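Local coordinates for protein probable starch synthase 4, chloroplastic/amyloplastic (Arabidopsis thaliana, PDB 6GNE) that belongs to the GT-B clan of glycosyltransferases and holds adenosine-5'-diphosphate and glycan ligands, at residues 151-156 with 168-173; 197-202 with 209-214; 219-224 with 247-252; 226-229 with 233-236; 235-240 with 255-260. All blocks are in the same frame, centred on the assembly; numbering follows the deposited sequence.

Contact 1 of 5, residues 151-156 with 168-173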
# COMPACT_ATOMS: atom_id res chain seq x y z
N PHE A 151 -3.52 -4.72 -17.27
CA PHE A 151 -4.12 -4.87 -18.58
C PHE A 151 -4.15 -3.59 -19.40
O PHE A 151 -4.25 -3.66 -20.61
CB PHE A 151 -5.56 -5.39 -18.48
CG PHE A 151 -5.72 -6.64 -17.65
CD1 PHE A 151 -5.47 -7.88 -18.19
CD2 PHE A 151 -6.14 -6.55 -16.33
CE1 PHE A 151 -5.62 -9.02 -17.44
CE2 PHE A 151 -6.28 -7.68 -15.56
CZ PHE A 151 -6.02 -8.93 -16.12
N VAL A 152 -4.10 -2.43 -18.74
CA VAL A 152 -4.09 -1.14 -19.42
C VAL A 152 -2.94 -0.99 -20.44
O VAL A 152 -3.16 -0.48 -21.54
CB VAL A 152 -4.06 0.01 -18.39
CG1 VAL A 152 -3.75 1.34 -19.05
CG2 VAL A 152 -5.39 0.12 -17.67
N ALA A 153 -1.73 -1.43 -20.09
CA ALA A 153 -0.56 -1.27 -20.96
C ALA A 153 -0.72 -1.91 -22.35
O ALA A 153 -0.62 -1.21 -23.34
CB ALA A 153 0.72 -1.76 -20.27
N PRO A 154 -0.98 -3.23 -22.42
CA PRO A 154 -1.21 -3.82 -23.75
C PRO A 154 -2.49 -3.32 -24.44
O PRO A 154 -2.46 -3.12 -25.67
CB PRO A 154 -1.30 -5.33 -23.48
CG PRO A 154 -1.64 -5.43 -22.02
CD PRO A 154 -0.98 -4.26 -21.37
N LEU A 155 -3.57 -3.11 -23.69
CA LEU A 155 -4.78 -2.50 -24.22
C LEU A 155 -4.52 -1.16 -24.90
O LEU A 155 -4.93 -0.95 -26.06
CB LEU A 155 -5.86 -2.36 -23.15
CG LEU A 155 -6.60 -3.66 -22.79
CD1 LEU A 155 -7.45 -3.53 -21.54
CD2 LEU A 155 -7.48 -4.12 -23.94
N TYR A 156 -3.79 -0.29 -24.21
CA TYR A 156 -3.49 1.04 -24.75
C TYR A 156 -2.79 0.96 -26.11
O TYR A 156 -3.22 1.60 -27.05
CB TYR A 156 -2.63 1.86 -23.78
CG TYR A 156 -2.34 3.26 -24.27
CD1 TYR A 156 -3.33 4.22 -24.27
CD2 TYR A 156 -1.08 3.62 -24.74
CE1 TYR A 156 -3.06 5.52 -24.71
CE2 TYR A 156 -0.80 4.91 -25.17
CZ TYR A 156 -1.79 5.85 -25.15
OH TYR A 156 -1.53 7.13 -25.59
N ALA A 168 -0.22 9.52 -24.73
CA ALA A 168 0.32 9.16 -23.43
C ALA A 168 1.49 8.19 -23.46
O ALA A 168 1.59 7.34 -24.33
CB ALA A 168 -0.78 8.61 -22.56
N ARG A 169 2.36 8.35 -22.49
CA ARG A 169 3.28 7.32 -22.02
C ARG A 169 2.61 6.51 -20.90
O ARG A 169 1.86 7.07 -20.10
CB ARG A 169 4.52 7.95 -21.43
CG ARG A 169 5.76 7.94 -22.26
CD ARG A 169 5.74 8.93 -23.39
NE ARG A 169 5.45 8.25 -24.64
CZ ARG A 169 6.33 7.55 -25.35
NH1 ARG A 169 7.58 7.36 -24.90
NH2 ARG A 169 5.96 7.00 -26.52
N ILE A 170 2.96 5.23 -20.82
CA ILE A 170 2.41 4.32 -19.81
C ILE A 170 3.43 4.09 -18.71
O ILE A 170 4.60 3.75 -18.97
CB ILE A 170 1.94 2.98 -20.42
CG1 ILE A 170 1.01 3.21 -21.63
CG2 ILE A 170 1.23 2.11 -19.38
CD1 ILE A 170 -0.14 4.14 -21.37
N CYS A 171 3.00 4.31 -17.47
CA CYS A 171 3.77 3.97 -16.28
C CYS A 171 3.04 2.86 -15.56
O CYS A 171 1.80 2.88 -15.42
CB CYS A 171 3.94 5.19 -15.38
SG CYS A 171 5.00 4.97 -13.92
N PHE A 172 3.80 1.86 -15.14
CA PHE A 172 3.26 0.76 -14.33
C PHE A 172 4.02 0.63 -13.02
O PHE A 172 5.23 0.54 -13.02
CB PHE A 172 3.34 -0.55 -15.09
CG PHE A 172 2.91 -1.73 -14.30
CD1 PHE A 172 1.60 -1.86 -13.91
CD2 PHE A 172 3.79 -2.73 -13.96
CE1 PHE A 172 1.18 -2.94 -13.18
CE2 PHE A 172 3.38 -3.83 -13.24
CZ PHE A 172 2.07 -3.93 -12.85
N THR A 173 3.30 0.67 -11.91
CA THR A 173 3.90 0.39 -10.61
C THR A 173 3.38 -0.98 -10.13
O THR A 173 2.17 -1.19 -10.08
CB THR A 173 3.59 1.51 -9.61
OG1 THR A 173 4.18 2.73 -10.07
CG2 THR A 173 4.11 1.19 -8.20
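Tyr156 carries the contact with Ile170 and Ala168 and meets them in two ways. The first is polar. The backbone N of Ala168 gives a hydrogen bond to Tyr156 OH at 2.9 Å, with an angle of 152° at the hydrogen. The second is apolar. Ile170 CD1 lies over one face of the Tyr156 ring, 3.9 Å from the ring centroid, as a CH-pi contact. It sits toward the rim of the ring, nearest to Tyr156 CD2 at 3.5 Å. With chi1 at -178°, CG of Tyr156 stands opposite the backbone N, and the ring spans the gap from helix 152-160 to strand 169-174. At the far end of the ring, Ala168 CB packs on Tyr156 CZ at 3.9 Å. The other branch of Ile170 reaches one helical turn back, with CG2 4.0 Å from Ala153 CB. The strand belongs to the parallel part of the N-terminal sheet, between strands 141-145 and 225-228, and the helix covers one of its faces. All four touching residues are buried. The ring therefore fills apolar space while its hydroxyl accepts the N-H of Ala168, just ahead of strand 169-174.

Contact 2 of 5, residues 197-202 with 209-214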
# COMPACT_ATOMS: atom_id res chain seq x y z
N GLN A 197 -1.40 -13.41 -30.40
CA GLN A 197 -0.31 -12.42 -30.42
C GLN A 197 0.38 -12.29 -29.07
O GLN A 197 1.61 -12.22 -29.01
CB GLN A 197 -0.79 -11.02 -30.88
CG GLN A 197 -1.04 -10.89 -32.40
CD GLN A 197 0.22 -11.18 -33.24
OE1 GLN A 197 0.32 -12.22 -33.90
NE2 GLN A 197 1.20 -10.28 -33.20
N LEU A 198 -0.42 -12.26 -28.01
CA LEU A 198 0.08 -11.98 -26.67
C LEU A 198 0.51 -13.20 -25.84
O LEU A 198 1.33 -13.06 -24.93
CB LEU A 198 -0.92 -11.10 -25.89
CG LEU A 198 -1.04 -9.66 -26.41
CD1 LEU A 198 -2.29 -9.01 -25.90
CD2 LEU A 198 0.17 -8.84 -26.01
N ASN A 199 -0.03 -14.39 -26.16
CA ASN A 199 0.41 -15.62 -25.49
C ASN A 199 1.68 -16.16 -26.19
O ASN A 199 1.65 -17.23 -26.79
CB ASN A 199 -0.72 -16.66 -25.44
CG ASN A 199 -0.41 -17.83 -24.54
OD1 ASN A 199 0.61 -17.88 -23.90
ND2 ASN A 199 -1.32 -18.80 -24.50
N ARG A 200 2.77 -15.38 -26.12
CA ARG A 200 4.09 -15.73 -26.63
C ARG A 200 5.13 -15.43 -25.55
O ARG A 200 4.93 -14.48 -24.77
CB ARG A 200 4.40 -14.91 -27.88
CG ARG A 200 3.41 -15.19 -29.00
CD ARG A 200 3.94 -14.88 -30.39
NE ARG A 200 2.88 -15.16 -31.36
CZ ARG A 200 2.61 -16.36 -31.90
NH1 ARG A 200 1.61 -16.47 -32.77
NH2 ARG A 200 3.32 -17.46 -31.59
N PRO A 201 6.24 -16.21 -25.48
CA PRO A 201 7.20 -16.03 -24.34
C PRO A 201 7.79 -14.61 -24.24
O PRO A 201 7.91 -14.05 -23.14
CB PRO A 201 8.28 -17.10 -24.58
CG PRO A 201 7.94 -17.78 -25.87
CD PRO A 201 6.71 -17.18 -26.49
N ASP A 202 8.10 -14.01 -25.39
CA ASP A 202 8.50 -12.59 -25.47
C ASP A 202 7.39 -11.56 -25.15
O ASP A 202 7.66 -10.36 -25.19
CB ASP A 202 9.14 -12.27 -26.84
CG ASP A 202 8.18 -12.48 -28.02
OD1 ASP A 202 7.72 -13.62 -28.24
OD2 ASP A 202 7.90 -11.51 -28.75
N SER A 209 4.33 -21.71 -17.15
CA SER A 209 3.39 -22.50 -17.95
C SER A 209 3.18 -21.93 -19.37
O SER A 209 3.39 -20.74 -19.66
CB SER A 209 2.07 -22.65 -17.18
OG SER A 209 1.07 -23.34 -17.93
N GLY A 210 2.73 -22.81 -20.25
CA GLY A 210 2.58 -22.52 -21.67
C GLY A 210 1.19 -22.02 -22.04
O GLY A 210 1.08 -21.13 -22.88
N ASP A 211 0.16 -22.56 -21.38
CA ASP A 211 -1.22 -22.14 -21.65
C ASP A 211 -1.79 -21.28 -20.51
O ASP A 211 -2.98 -21.26 -20.29
CB ASP A 211 -2.13 -23.32 -22.09
CG ASP A 211 -2.43 -23.30 -23.61
OD1 ASP A 211 -2.94 -22.27 -24.11
OD2 ASP A 211 -2.14 -24.30 -24.30
N ARG A 212 -0.91 -20.49 -19.90
CA ARG A 212 -1.30 -19.44 -18.94
C ARG A 212 -0.67 -18.09 -19.33
O ARG A 212 0.40 -18.06 -19.94
CB ARG A 212 -0.87 -19.83 -17.53
CG ARG A 212 -1.82 -20.84 -16.89
CD ARG A 212 -1.31 -21.46 -15.58
NE ARG A 212 -1.50 -20.59 -14.42
CZ ARG A 212 -2.69 -20.25 -13.89
NH1 ARG A 212 -3.84 -20.70 -14.40
NH2 ARG A 212 -2.73 -19.45 -12.83
N VAL A 213 -1.34 -16.99 -18.97
CA VAL A 213 -0.80 -15.64 -19.24
C VAL A 213 -0.56 -14.85 -17.96
O VAL A 213 -1.14 -15.14 -16.93
CB VAL A 213 -1.70 -14.83 -20.18
CG1 VAL A 213 -1.61 -15.40 -21.59
CG2 VAL A 213 -3.15 -14.78 -19.69
N ASN A 214 0.29 -13.83 -18.05
CA ASN A 214 0.76 -13.10 -16.88
C ASN A 214 0.58 -11.59 -17.06
O ASN A 214 1.37 -10.96 -17.78
CB ASN A 214 2.23 -13.45 -16.61
CG ASN A 214 2.74 -12.87 -15.30
OD1 ASN A 214 2.55 -11.68 -15.03
ND2 ASN A 214 3.39 -13.70 -14.50
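An inverse gamma turn centred on Asn199, just after helix 195-198, faces Val213 of strand 212-213 and the loop at Gly210 leading into it. The Asn199 side chain makes the main contact. A trans chi1 of -169° extends its amide across to the second segment. Val213 CG1 lies 4.0 Å from Asn199 CG, the two side chains crossing at about a right angle. Asn199 OD1 is 3.4 Å from Gly210 O. Both are acceptors, so this pair is no hydrogen bond. On the other branch, Asn199 ND2 is 3.8 Å from Asp211 OD1, and the amide and carboxylate planes are turned 68° apart. Gln205 NE2 makes weak hydrogen bonds to Asn199 OD1 and to Gly210 O. Strand 212-213 itself pairs antiparallel with strand 183-184. The contact lies at the protein surface. Its two facing oxygens are bridged by a donor from the intervening loop, so what links them is weak and indirect, with van der Waals packing on Val213 beside it.

Contact 3 of 5, residues 219-224 with 247-252; sequences AIIFSN and HSTLNF. With GLC (alpha-D-glucopyranose), chain D.
The end of helix 215-222 packs its Ile220 on Thr249 and Leu250 while its last turn lines a glycan pocket formed by Trp157, Asp158, Ile221, Phe222 and Asn224. The packing across the contact is made of methyl groups. Ile220 CG2 meets Thr249 CG2 at 3.8 Å, and the two side chains run obliquely to each other. At the other branch, Ile220 CD1 touches Leu250 CD2 at 3.9 Å, the chains crossing near a right angle. The rotation of Thr249 about chi1 (-60°) leaves OG1 beside its own backbone N and presents the methyl to the isoleucine. Ile221 stands at the margin, its CG1 4.4 Å from Thr249 CG2. The sugar lies on the pocket side. O2 of the alpha-D-glucopyranose gives a weak hydrogen bond to Ile221 O at 3.4 Å, and Phe222 CD1 is 3.5 Å from its C1. Just beyond, Ser223 OG donates to Ala219 O at 2.6 Å, in the carbonyl plane and on a lone pair, which ties the first non-helical residue back to the helix. Lys256 NZ bonds Ser223 O, with weak bonds to Ile220 O and Ile221 O, at this same C-terminal end. Helix 215-222 thus lies between helix 247-252 on one flank and helix 152-160 on another, with Ala219 and Ser223 resting on strand 169-174.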
# COMPACT_ATOMS: atom_id res chain seq x y z
N ALA A 219 2.56 -5.90 -18.37
CA ALA A 219 2.77 -4.50 -18.01
C ALA A 219 4.23 -4.13 -17.94
O ALA A 219 4.58 -3.00 -18.25
CB ALA A 219 2.09 -4.17 -16.72
N ILE A 220 5.10 -5.07 -17.57
CA ILE A 220 6.53 -4.77 -17.57
C ILE A 220 6.98 -4.53 -19.02
O ILE A 220 7.73 -3.62 -19.30
CB ILE A 220 7.37 -5.87 -16.91
CG1 ILE A 220 7.12 -5.91 -15.39
CG2 ILE A 220 8.87 -5.69 -17.19
CD1 ILE A 220 7.37 -7.28 -14.75
N ILE A 221 6.49 -5.35 -19.92
CA ILE A 221 6.90 -5.29 -21.33
C ILE A 221 6.35 -4.06 -22.05
O ILE A 221 7.06 -3.32 -22.69
CB ILE A 221 6.54 -6.61 -22.03
CG1 ILE A 221 7.44 -7.72 -21.43
CG2 ILE A 221 6.77 -6.53 -23.55
CD1 ILE A 221 6.94 -9.11 -21.70
N PHE A 222 5.06 -3.83 -21.92
CA PHE A 222 4.36 -2.77 -22.66
C PHE A 222 4.43 -1.36 -22.08
O PHE A 222 3.98 -0.43 -22.72
CB PHE A 222 2.90 -3.19 -22.91
CG PHE A 222 2.76 -4.25 -23.94
CD1 PHE A 222 2.57 -3.90 -25.27
CD2 PHE A 222 2.85 -5.61 -23.63
CE1 PHE A 222 2.45 -4.87 -26.26
CE2 PHE A 222 2.77 -6.58 -24.62
CZ PHE A 222 2.56 -6.20 -25.93
N SER A 223 4.98 -1.17 -20.89
CA SER A 223 4.99 0.15 -20.27
C SER A 223 6.27 0.85 -20.61
O SER A 223 7.28 0.21 -20.77
CB SER A 223 4.82 0.02 -18.76
OG SER A 223 3.59 -0.63 -18.46
N ASN A 224 6.23 2.17 -20.69
CA ASN A 224 7.43 2.98 -20.92
C ASN A 224 8.25 3.20 -19.65
O ASN A 224 9.46 3.51 -19.73
CB ASN A 224 7.03 4.34 -21.50
CG ASN A 224 6.23 4.21 -22.77
OD1 ASN A 224 5.00 4.45 -22.81
ND2 ASN A 224 6.91 3.77 -23.79
N HIS A 247 12.04 -12.48 -12.36
CA HIS A 247 13.40 -11.94 -12.31
C HIS A 247 14.07 -11.78 -13.69
O HIS A 247 14.66 -10.73 -13.95
CB HIS A 247 14.26 -12.72 -11.32
CG HIS A 247 14.75 -14.04 -11.82
ND1 HIS A 247 13.95 -15.15 -11.89
CD2 HIS A 247 15.97 -14.43 -12.27
CE1 HIS A 247 14.65 -16.18 -12.36
NE2 HIS A 247 15.88 -15.76 -12.59
N SER A 248 13.91 -12.77 -14.57
CA SER A 248 14.51 -12.77 -15.92
C SER A 248 13.98 -11.63 -16.80
O SER A 248 14.75 -10.99 -17.54
CB SER A 248 14.23 -14.09 -16.68
OG SER A 248 14.62 -15.24 -15.94
N THR A 249 12.67 -11.40 -16.73
CA THR A 249 12.03 -10.33 -17.46
C THR A 249 12.48 -8.95 -16.95
O THR A 249 12.72 -8.03 -17.76
CB THR A 249 10.49 -10.46 -17.34
OG1 THR A 249 10.09 -11.72 -17.88
CG2 THR A 249 9.77 -9.32 -18.05
N LEU A 250 12.58 -8.80 -15.63
CA LEU A 250 13.02 -7.54 -15.02
C LEU A 250 14.49 -7.22 -15.28
O LEU A 250 14.83 -6.04 -15.44
CB LEU A 250 12.75 -7.54 -13.51
CG LEU A 250 11.28 -7.41 -13.10
CD1 LEU A 250 11.09 -7.94 -11.71
CD2 LEU A 250 10.76 -5.98 -13.25
N ASN A 251 15.34 -8.25 -15.33
CA ASN A 251 16.75 -8.07 -15.72
C ASN A 251 16.92 -7.64 -17.17
O ASN A 251 17.81 -6.86 -17.46
CB ASN A 251 17.60 -9.34 -15.44
CG ASN A 251 17.83 -9.58 -13.96
OD1 ASN A 251 17.99 -8.64 -13.20
ND2 ASN A 251 17.85 -10.84 -13.54
N PHE A 252 16.06 -8.16 -18.05
CA PHE A 252 16.09 -7.83 -19.47
C PHE A 252 15.69 -6.37 -19.68
O PHE A 252 16.34 -5.62 -20.41
CB PHE A 252 15.12 -8.76 -20.20
CG PHE A 252 15.31 -8.79 -21.67
CD1 PHE A 252 16.40 -9.47 -22.21
CD2 PHE A 252 14.37 -8.22 -22.52
CE1 PHE A 252 16.56 -9.55 -23.58
CE2 PHE A 252 14.52 -8.30 -23.90
CZ PHE A 252 15.63 -8.96 -24.43
C1 GLC D . 4.97 -1.96 -27.02
C2 GLC D . 6.11 -2.64 -26.26
C3 GLC D . 6.87 -3.62 -27.14
C4 GLC D . 5.84 -4.60 -27.72
C5 GLC D . 4.91 -3.78 -28.62
C6 GLC D . 3.91 -4.59 -29.45
O2 GLC D . 7.02 -1.69 -25.72
O3 GLC D . 7.89 -4.32 -26.41
O4 GLC D . 6.44 -5.74 -28.36
O5 GLC D . 4.17 -2.89 -27.77
O6 GLC D . 2.73 -3.83 -29.77

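Contact 4 of 5, residues 226-229 with 233-236. With AC1 (4,6-dideoxy-4-{[(1S,4R,5S,6S)-4,5,6-trihydroxy-3-(hydroxymethyl)cyclohex-2-en-1-yl]amino}-alpha-D-glucopyranose), chain C.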
# COMPACT_ATOMS: atom_id res chain seq x y z
N VAL A 226 8.54 1.45 -15.58
CA VAL A 226 8.11 0.43 -14.62
C VAL A 226 8.76 0.70 -13.29
O VAL A 226 9.98 0.75 -13.22
CB VAL A 226 8.50 -1.00 -15.07
CG1 VAL A 226 7.90 -2.02 -14.10
CG2 VAL A 226 8.10 -1.26 -16.55
N THR A 227 7.96 0.86 -12.23
CA THR A 227 8.54 1.02 -10.87
C THR A 227 8.01 0.00 -9.89
O THR A 227 6.99 -0.64 -10.10
CB THR A 227 8.33 2.44 -10.27
OG1 THR A 227 7.03 2.56 -9.68
CG2 THR A 227 8.54 3.52 -11.32
N THR A 228 8.77 -0.13 -8.80
CA THR A 228 8.27 -0.73 -7.58
C THR A 228 8.62 0.17 -6.41
O THR A 228 9.24 1.23 -6.58
CB THR A 228 8.72 -2.18 -7.38
OG1 THR A 228 8.00 -2.75 -6.30
CG2 THR A 228 10.21 -2.28 -7.11
N VAL A 229 8.23 -0.25 -5.23
CA VAL A 229 8.00 0.67 -4.14
C VAL A 229 9.17 0.81 -3.11
O VAL A 229 9.00 1.52 -2.09
CB VAL A 229 6.64 0.36 -3.49
CG1 VAL A 229 5.54 0.69 -4.50
CG2 VAL A 229 6.55 -1.11 -3.05
N TYR A 233 13.70 -3.65 -2.37
CA TYR A 233 12.78 -4.60 -3.00
C TYR A 233 13.07 -4.78 -4.51
O TYR A 233 13.05 -5.89 -5.00
CB TYR A 233 11.34 -4.18 -2.80
CG TYR A 233 10.33 -5.19 -3.27
CD1 TYR A 233 10.32 -6.48 -2.75
CD2 TYR A 233 9.36 -4.85 -4.19
CE1 TYR A 233 9.36 -7.41 -3.15
CE2 TYR A 233 8.38 -5.75 -4.59
CZ TYR A 233 8.39 -7.03 -4.07
OH TYR A 233 7.43 -7.92 -4.49
N ALA A 234 13.36 -3.68 -5.21
CA ALA A 234 13.76 -3.75 -6.63
C ALA A 234 14.95 -4.65 -6.84
O ALA A 234 14.99 -5.41 -7.84
CB ALA A 234 14.03 -2.37 -7.21
N GLN A 235 15.92 -4.61 -5.92
CA GLN A 235 17.06 -5.53 -6.02
C GLN A 235 16.65 -6.98 -5.75
O GLN A 235 17.07 -7.88 -6.45
CB GLN A 235 18.21 -5.10 -5.10
CG GLN A 235 18.84 -3.77 -5.52
CD GLN A 235 19.61 -3.85 -6.86
OE1 GLN A 235 19.25 -3.19 -7.86
NE2 GLN A 235 20.65 -4.68 -6.91
N GLU A 236 15.81 -7.18 -4.74
CA GLU A 236 15.35 -8.53 -4.37
C GLU A 236 14.62 -9.24 -5.50
O GLU A 236 14.87 -10.41 -5.74
CB GLU A 236 14.45 -8.49 -3.14
CG GLU A 236 15.18 -8.16 -1.84
CD GLU A 236 14.25 -7.80 -0.69
OE1 GLU A 236 13.03 -7.57 -0.88
OE2 GLU A 236 14.77 -7.73 0.44
C1 AC1 C . -3.17 -5.70 -2.84
O2 AC1 C . -1.86 -5.77 -4.88
C2 AC1 C . -1.96 -5.13 -3.60
C4A AC1 C . 3.56 -1.84 0.00
C3 AC1 C . -0.67 -5.25 -2.78
O3 AC1 C . 0.37 -4.64 -3.54
C4 AC1 C . -0.86 -4.58 -1.41
N4A AC1 C . 0.35 -4.57 -0.56
C5 AC1 C . -2.03 -5.31 -0.74
O5 AC1 C . -3.21 -5.13 -1.53
C6 AC1 C . -2.37 -4.77 0.64
C1B AC1 C . 1.60 -3.88 -0.91
C2B AC1 C . 2.81 -4.26 -0.01
O2B AC1 C . 2.55 -5.39 0.85
C3B AC1 C . 3.36 -3.11 0.82
O3B AC1 C . 4.67 -3.50 1.23
O4 AC1 C . 3.99 -0.79 0.87
C5B AC1 C . 2.31 -1.47 -0.74
C7B AC1 C . 1.41 -2.39 -1.10
C6B AC1 C . 2.09 -0.03 -1.16
O6B AC1 C . 3.11 0.39 -2.08
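Thr228 packs closely on Tyr233 and Ala234. Its CG2 methyl rests on Ala234 CB at 3.8 Å. Its hydroxyl comes to the edge of the Tyr233 ring, in the ring plane, with OG1 3.3 Å from CD2. The chi1 of Thr228, -170°, sets the hydroxyl at that edge and the methyl over the alanine. This hydroxyl is hydrogen-bonded to Cys174 O, and Tyr233 OH is hydrogen-bonded to Phe177 N. The contact belongs to the beta-alpha connection from strand 225-228 to helix 231-238, in the Rossmann-like N-terminal domain of a GT-B protein. The looser side lies toward the ends of both segments. Val229 makes no close contact with the helix segment; its CG1 lies 3.4 Å from O6B of the bound AC1, which is hydrogen-bonded to Asn262 and Glu397, among others. On the helix, Gln235 is exposed to solvent, while Glu236 is only partly so and reaches away through OE2, which is hydrogen-bonded to Gly419 N.

Contact 5 of 5, residues 235-240 with 255-260; sequences QEVRTA and KKFIGI
Arg238 and Phe257 lie alongside each other, running opposite ways, and make most of the contact. Phe257 CD2 sits over the centre of one face of the Arg238 guanidinium, 3.5 Å above its plane. The two planes are 54° apart, so this is not a flat stack. Arg238 NH1 also gives a weak hydrogen bond to Phe257 O at 3.2 Å, bent to 131°. The extended chain of Arg238 from CG to NE is what carries the guanidinium to the strand. Val237 comes at the ring from another direction. Its CG2 lies at the ring edge, 3.9 Å from Phe257 CZ, and the two side chains cross at about a right angle.

The next shell lies around the C-terminal part of segment 235-240. Thr239 OG1 donates to Glu236 O at 2.9 Å, in the carbonyl plane, and Thr239 N donates to the same oxygen at 3.2 Å. Thr239 is also the N-cap of helix 240-243. Arg238 O accepts a hydrogen bond from Asn251 ND2. Phe177 and Leu250 pack around both Val237 and Phe257. The contact thus joins helix 231-238 to strand 257-259, which lies parallel to strand 225-228, with helix 247-252 beside both.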
# COMPACT_ATOMS: atom_id res chain seq x y z
N GLN A 235 15.92 -4.61 -5.92
CA GLN A 235 17.06 -5.53 -6.02
C GLN A 235 16.65 -6.98 -5.75
O GLN A 235 17.07 -7.88 -6.45
CB GLN A 235 18.21 -5.10 -5.10
CG GLN A 235 18.84 -3.77 -5.52
CD GLN A 235 19.61 -3.85 -6.86
OE1 GLN A 235 19.25 -3.19 -7.86
NE2 GLN A 235 20.65 -4.68 -6.91
N GLU A 236 15.81 -7.18 -4.74
CA GLU A 236 15.35 -8.53 -4.37
C GLU A 236 14.62 -9.24 -5.50
O GLU A 236 14.87 -10.41 -5.74
CB GLU A 236 14.45 -8.49 -3.14
CG GLU A 236 15.18 -8.16 -1.84
CD GLU A 236 14.25 -7.80 -0.69
OE1 GLU A 236 13.03 -7.57 -0.88
OE2 GLU A 236 14.77 -7.73 0.44
N VAL A 237 13.76 -8.51 -6.21
CA VAL A 237 13.00 -9.09 -7.31
C VAL A 237 13.80 -9.28 -8.60
O VAL A 237 13.33 -9.96 -9.50
CB VAL A 237 11.69 -8.33 -7.61
CG1 VAL A 237 10.74 -8.47 -6.43
CG2 VAL A 237 11.93 -6.87 -7.97
N ARG A 238 15.01 -8.72 -8.68
CA ARG A 238 15.95 -9.06 -9.74
C ARG A 238 16.68 -10.38 -9.51
O ARG A 238 17.28 -10.90 -10.43
CB ARG A 238 16.97 -7.93 -9.93
CG ARG A 238 16.44 -6.71 -10.68
CD ARG A 238 17.52 -5.64 -10.76
NE ARG A 238 17.24 -4.53 -11.67
CZ ARG A 238 16.93 -3.27 -11.31
NH1 ARG A 238 16.72 -2.35 -12.27
NH2 ARG A 238 16.76 -2.90 -10.02
N THR A 239 16.68 -10.92 -8.30
CA THR A 239 17.28 -12.24 -8.03
C THR A 239 16.23 -13.33 -8.22
O THR A 239 15.01 -13.08 -8.07
CB THR A 239 17.85 -12.38 -6.59
OG1 THR A 239 16.78 -12.56 -5.66
CG2 THR A 239 18.71 -11.17 -6.20
N ALA A 240 16.70 -14.53 -8.53
CA ALA A 240 15.85 -15.72 -8.74
C ALA A 240 14.90 -15.95 -7.54
O ALA A 240 13.70 -16.16 -7.72
CB ALA A 240 16.71 -16.95 -8.99
N LYS A 255 16.79 -1.26 -17.71
CA LYS A 255 16.96 0.17 -18.03
C LYS A 255 15.75 1.08 -17.64
O LYS A 255 15.95 2.22 -17.26
CB LYS A 255 17.21 0.39 -19.52
CG LYS A 255 18.51 -0.10 -20.21
CD LYS A 255 18.48 0.46 -21.66
CE LYS A 255 18.94 -0.50 -22.78
NZ LYS A 255 20.42 -0.57 -23.00
N LYS A 256 14.53 0.56 -17.78
CA LYS A 256 13.30 1.31 -17.49
C LYS A 256 12.64 0.95 -16.15
O LYS A 256 11.59 1.50 -15.82
CB LYS A 256 12.28 1.17 -18.63
CG LYS A 256 11.59 -0.18 -18.72
CD LYS A 256 10.83 -0.35 -20.04
CE LYS A 256 10.06 -1.67 -20.02
NZ LYS A 256 9.13 -1.80 -21.18
N PHE A 257 13.28 0.05 -15.39
CA PHE A 257 12.78 -0.45 -14.10
C PHE A 257 13.53 0.19 -12.96
O PHE A 257 14.74 0.12 -12.89
CB PHE A 257 12.96 -1.97 -13.98
CG PHE A 257 12.50 -2.56 -12.66
CD1 PHE A 257 11.25 -2.28 -12.14
CD2 PHE A 257 13.33 -3.43 -11.95
CE1 PHE A 257 10.84 -2.84 -10.93
CE2 PHE A 257 12.91 -4.00 -10.77
CZ PHE A 257 11.67 -3.69 -10.25
N ILE A 258 12.81 0.80 -12.04
CA ILE A 258 13.46 1.44 -10.91
C ILE A 258 12.59 1.34 -9.65
O ILE A 258 11.40 1.39 -9.74
CB ILE A 258 13.86 2.89 -11.25
CG1 ILE A 258 14.75 3.47 -10.15
CG2 ILE A 258 12.64 3.74 -11.52
CD1 ILE A 258 15.66 4.57 -10.66
N GLY A 259 13.24 1.19 -8.50
CA GLY A 259 12.57 1.12 -7.22
C GLY A 259 12.61 2.47 -6.54
O GLY A 259 13.67 3.05 -6.40
N ILE A 260 11.45 2.96 -6.11
CA ILE A 260 11.32 4.27 -5.48
C ILE A 260 10.53 4.10 -4.19
O ILE A 260 9.37 3.67 -4.22
CB ILE A 260 10.55 5.27 -6.38
CG1 ILE A 260 11.32 5.57 -7.66
CG2 ILE A 260 10.28 6.57 -5.63
CD1 ILE A 260 10.47 6.29 -8.72

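Overall arrangement
Contacts 1, 3, 4 and 5 are buried, and contact 2 is at the surface. Contacts 1, 4 and 5 each reach the same N-terminal sheet, through strands 169-174, 225-228 and 257-259. Contacts 4 and 5 share helix 231-238 and have centres about 4 Å apart. Contact 3 joins two helices and touches all four others. Ile170 N binds Asn224 OD1 between contacts 1 and 3, and contacts 3 and 5 cross along the chain. Contact 3 is aliphatic. Contact 1 adds a hydrogen bond from a backbone N-H to a tyrosine hydroxyl, contact 5 a weak arginine bond. Contact 4 sets a threonine hydroxyl at a tyrosine ring edge and its methyl on an alanine. Contact 2 has a polar surface amide.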